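Local coordinates for protein AlyGC (Glaciecola chathamensis, PDB 5GKD) that cleaves alginate as a lyase of polysaccharide lyase family 6, probably by beta-elimination, and carries a bound calcium ion, at residues 83-87 against 88-92; 154-157 against 158-161. All coordinates share one frame; numbering follows the deposited sequence.

Contact 1 (83-87 against 88-92); sequences GYTPT and GEVIA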
loop_
_atom_site.group_PDB
_atom_site.type_symbol
_atom_site.label_atom_id
_atom_site.label_comp_id
_atom_site.label_asym_id
_atom_site.label_seq_id
_atom_site.Cartn_x
_atom_site.Cartn_y
_atom_site.Cartn_z
ATOM N N GLY A 83 20.523 8.913 1.930
ATOM C CA GLY A 83 19.446 9.743 2.433
ATOM C C GLY A 83 18.547 10.241 1.325
ATOM O O GLY A 83 18.476 9.647 0.247
ATOM N N TYR A 84 17.838 11.331 1.615
ATOM C CA TYR A 84 16.919 11.935 0.663
ATOM C C TYR A 84 16.418 13.247 1.248
ATOM O O TYR A 84 16.317 13.396 2.468
ATOM C CB TYR A 84 15.750 11.003 0.311
ATOM C CG TYR A 84 14.968 10.491 1.508
ATOM C CD1 TYR A 84 15.393 9.380 2.214
ATOM C CD2 TYR A 84 13.804 11.111 1.920
ATOM C CE1 TYR A 84 14.683 8.909 3.288
ATOM C CE2 TYR A 84 13.092 10.648 3.001
ATOM C CZ TYR A 84 13.542 9.544 3.680
ATOM O OH TYR A 84 12.844 9.074 4.754
ATOM N N THR A 85 16.141 14.206 0.369
ATOM C CA THR A 85 15.781 15.532 0.838
ATOM C C THR A 85 14.408 15.505 1.507
ATOM O O THR A 85 13.483 14.858 1.008
ATOM C CB THR A 85 15.769 16.549 -0.298
ATOM O OG1 THR A 85 15.422 17.826 0.253
ATOM C CG2 THR A 85 14.750 16.176 -1.391
ATOM N N PRO A 86 14.256 16.171 2.653
ATOM C CA PRO A 86 12.929 16.309 3.261
ATOM C C PRO A 86 12.067 17.376 2.597
ATOM O O PRO A 86 10.872 17.469 2.917
ATOM C CB PRO A 86 13.260 16.692 4.706
ATOM C CG PRO A 86 14.506 17.468 4.573
ATOM C CD PRO A 86 15.297 16.838 3.454
ATOM N N THR A 87 12.621 18.188 1.695
ATOM C CA THR A 87 11.828 19.205 1.015
ATOM C C THR A 87 11.527 18.750 -0.413
ATOM O O THR A 87 11.531 17.545 -0.718
ATOM C CB THR A 87 12.540 20.569 1.064
ATOM O OG1 THR A 87 13.795 20.497 0.391
ATOM C CG2 THR A 87 12.784 21.013 2.506
ATOM N N GLY A 88 11.256 19.711 -1.289
ATOM C CA GLY A 88 10.982 19.380 -2.667
ATOM C C GLY A 88 12.211 19.113 -3.501
ATOM O O GLY A 88 12.084 18.553 -4.592
ATOM N N GLU A 89 13.397 19.487 -3.011
ATOM C CA GLU A 89 14.607 19.465 -3.825
ATOM C C GLU A 89 15.813 19.161 -2.953
ATOM O O GLU A 89 15.873 19.575 -1.800
ATOM C CB GLU A 89 14.875 20.803 -4.536
ATOM C CG GLU A 89 13.674 21.502 -5.106
ATOM C CD GLU A 89 12.864 22.266 -4.085
ATOM O OE1 GLU A 89 13.443 22.756 -3.090
ATOM O OE2 GLU A 89 11.637 22.370 -4.291
ATOM N N VAL A 90 16.798 18.487 -3.540
ATOM C CA VAL A 90 18.077 18.294 -2.860
ATOM C C VAL A 90 18.922 19.556 -2.923
ATOM O O VAL A 90 19.423 20.031 -1.898
ATOM C CB VAL A 90 18.830 17.101 -3.466
ATOM C CG1 VAL A 90 20.120 16.861 -2.697
ATOM C CG2 VAL A 90 17.944 15.879 -3.455
ATOM N N ILE A 91 19.119 20.092 -4.130
ATOM C CA ILE A 91 19.889 21.308 -4.373
ATOM C C ILE A 91 18.990 22.324 -5.065
ATOM O O ILE A 91 18.491 22.068 -6.165
ATOM C CB ILE A 91 21.119 21.043 -5.244
ATOM C CG1 ILE A 91 22.034 19.998 -4.618
ATOM C CG2 ILE A 91 21.880 22.354 -5.500
ATOM C CD1 ILE A 91 23.221 19.705 -5.493
ATOM N N ALA A 92 18.822 23.490 -4.455
ATOM C CA ALA A 92 17.997 24.551 -5.023
ATOM C C ALA A 92 18.757 25.865 -5.031
ATOM O O ALA A 92 19.386 26.237 -4.032
ATOM C CB ALA A 92 16.703 24.731 -4.242
HETATM O O HOH W 1 14.735 22.955 -0.395
#

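Contact 2 (154-157 against 158-161); sequences LTTE and SSQQ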
loop_
_atom_site.group_PDB
_atom_site.type_symbol
_atom_site.label_atom_id
_atom_site.label_comp_id
_atom_site.label_asym_id
_atom_site.label_seq_id
_atom_site.Cartn_x
_atom_site.Cartn_y
_atom_site.Cartn_z
ATOM N N LEU A 154 11.106 28.700 -14.211
ATOM C CA LEU A 154 10.890 29.971 -14.888
ATOM C C LEU A 154 9.707 30.717 -14.293
ATOM O O LEU A 154 9.027 31.476 -14.987
ATOM C CB LEU A 154 10.669 29.737 -16.375
ATOM C CG LEU A 154 11.854 29.052 -17.042
ATOM C CD1 LEU A 154 11.449 28.651 -18.442
ATOM C CD2 LEU A 154 13.042 29.984 -17.049
ATOM N N THR A 155 9.440 30.503 -13.012
ATOM C CA THR A 155 8.127 30.852 -12.500
ATOM C C THR A 155 7.933 32.352 -12.370
ATOM O O THR A 155 6.792 32.808 -12.393
ATOM C CB THR A 155 7.874 30.118 -11.183
ATOM O OG1 THR A 155 8.992 30.262 -10.322
ATOM C CG2 THR A 155 7.703 28.657 -11.464
ATOM N N THR A 156 9.005 33.130 -12.278
ATOM C CA THR A 156 8.906 34.578 -12.361
ATOM C C THR A 156 9.927 35.088 -13.362
ATOM O O THR A 156 10.882 34.398 -13.729
ATOM C CB THR A 156 9.118 35.292 -10.993
ATOM O OG1 THR A 156 10.506 35.305 -10.649
ATOM C CG2 THR A 156 8.366 34.573 -9.885
ATOM N N GLU A 157 9.696 36.326 -13.790
ATOM C CA GLU A 157 10.619 37.015 -14.678
ATOM C C GLU A 157 12.036 37.054 -14.114
ATOM O O GLU A 157 12.999 37.104 -14.882
ATOM C CB GLU A 157 10.107 38.434 -14.929
ATOM C CG GLU A 157 10.858 39.162 -16.009
ATOM C CD GLU A 157 10.272 40.528 -16.302
ATOM O OE1 GLU A 157 11.013 41.380 -16.837
ATOM O OE2 GLU A 157 9.081 40.755 -15.991
ATOM N N SER A 158 12.186 37.034 -12.784
ATOM C CA SER A 158 13.515 37.016 -12.174
ATOM C C SER A 158 14.283 35.735 -12.475
ATOM O O SER A 158 15.506 35.721 -12.340
ATOM C CB SER A 158 13.414 37.186 -10.658
ATOM O OG SER A 158 12.732 38.375 -10.334
ATOM N N SER A 159 13.590 34.664 -12.846
ATOM C CA SER A 159 14.212 33.400 -13.214
ATOM C C SER A 159 14.195 33.146 -14.723
ATOM O O SER A 159 14.809 32.181 -15.182
ATOM C CB SER A 159 13.510 32.247 -12.483
ATOM O OG SER A 159 13.796 32.274 -11.097
ATOM N N GLN A 160 13.510 33.985 -15.493
ATOM C CA GLN A 160 13.523 33.901 -16.941
ATOM C C GLN A 160 14.745 34.638 -17.481
ATOM O O GLN A 160 15.465 35.302 -16.742
ATOM C CB GLN A 160 12.219 34.468 -17.502
ATOM C CG GLN A 160 11.002 33.679 -17.045
ATOM C CD GLN A 160 9.724 34.490 -17.148
ATOM O OE1 GLN A 160 9.713 35.558 -17.744
ATOM N NE2 GLN A 160 8.659 33.998 -16.552
ATOM N N GLN A 161 14.994 34.490 -18.777
ATOM C CA GLN A 161 16.155 35.100 -19.439
ATOM C C GLN A 161 17.420 34.909 -18.602
ATOM O O GLN A 161 18.139 35.856 -18.277
ATOM C CB GLN A 161 15.901 36.580 -19.721
ATOM C CG GLN A 161 14.624 36.827 -20.481
ATOM C CD GLN A 161 14.404 38.278 -20.801
ATOM O OE1 GLN A 161 15.220 38.899 -21.475
ATOM N NE2 GLN A 161 13.295 38.837 -20.313
HETATM O O HOH W 2 11.343 32.933 -10.003
HETATM O O HOH W 3 10.768 36.925 -7.917
#

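Contact 1 (83-87 against 88-92)
Thr85 turns its hydroxyl away from its own backbone N (chi1 -179°), and this swing carries OG1 across the turn to the backbone carbonyl of Glu89, four residues on. Thr85 OG1 donates to Glu89 O over 2.7 Å, and it comes in from above the carbonyl plane, 58° out of it, instead of along a lone pair. The same oxygen serves as an acceptor: Thr87 N points at Thr85 OG1 at 3.2 Å with an N-H...O angle of 158°, which makes an ST turn. One hydroxyl therefore grips both limbs of the bend, the amide just past Pro86 and the carbonyl at the start of strand 89-92.

The methyl of the same threonine handles the apolar side. Thr85 CG2 meets Val90 CG2 at 3.8 Å and lies against the backbone carbonyl carbon of Glu89 at 3.5 Å.

Thr87 holds its OG1 between the backbone N and the carbonyl carbon, on the inner side of the turn, 3.2 Å from Glu89 O. A water 2.7 Å from Thr87 OG1 carries the link onward by donating to Glu89 OE1 at 3.0 Å. Glu89 can meet that water because its chain bends at chi2 and folds its carboxylate back beside the turn. Asn65 ND2 adds weak hydrogen bonds to both threonine hydroxyls, while Lys475 of the second subunit packs on Pro86 and Thr87.

The chemistry implies a turn closed by local polar bonds just ahead of the corner at Val90 and Ile91: the buried Thr85 hydroxyl, which both gives and accepts, should fix the path of the chain into strand 89-92, and the water ties the Glu89 carboxylate to Thr87.

Contact 2 (154-157 against 158-161)
Gln160 reaches back to Leu154 with its side-chain amide, and this is the straightest of the hydrogen bonds here: Gln160 NE2 to Leu154 O, 3.0 Å, with an N-H...O angle of 172°. The carbonyl oxygen lies almost in the amide plane of Gln160, and the donor is tilted 26° from the carbonyl plane. An extended chain beyond CG, with CG beside the backbone N (chi1 -62°), carries this amide back to Leu154 O.

Backbone bonds close the turn itself. Ser159 N donates to Thr156 O at 2.9 Å, and the backbone angles of Glu157 and Ser158 between them suit a type I beta turn. Gln160 N adds weak bonds to both Thr156 O and Glu157 O.

The hydroxyls work on another flank. Thr156 OG1 weakly accepts from Ser158 N, and a water 2.6 Å from Thr156 OG1 also bonds Ser159 OG at 2.8 Å. A second water joins Thr156 OG1 to Ser158 OG, its bond to the serine being weak. Ser159 OG has a further partner in Gly130 N, which ties the turn to the chain beside it.

Van der Waals contacts are modest. Leu154 CD2 rests 3.4 Å from Ser159 O, and the carbon-to-carbon approach is that of Leu154 CB to Gln160 CG, at 4.0 Å. The side chains of Glu157 and Gln160 cross at about a right angle, Glu157 CB coming to 4.0 Å from Gln160 OE1, although their carboxylate and amide planes are nearly parallel.

The whole turn belongs to the loop that leaves strand 150-152 and leads to strand 165-167. Arg131 bonds the carbonyls of Glu157 and Gln160, Leu100 of strand 99-102 touches Ser158 and Ser159, and the backbone of Gln161 bonds Asp196.

In the fold
Contact 1 comes first along the chain and contact 2 follows in series, their centres 22 Å apart and their nearest atoms about 10 Å from each other, without touching. Both belong to the N-terminal parallel beta-helix, the part of the chain related to chondroitinase B. Strand 89-92 and strand 150-152 lie in the same run of stacked parallel strands, with strand 124-128 between them. Contact 1 shapes the entry to the first of these strands, whereas contact 2 folds the loop leaving the second. The same row continues to strand 214-219, whose Glu214 binds calcium, and both turns lie in connections of that solenoid.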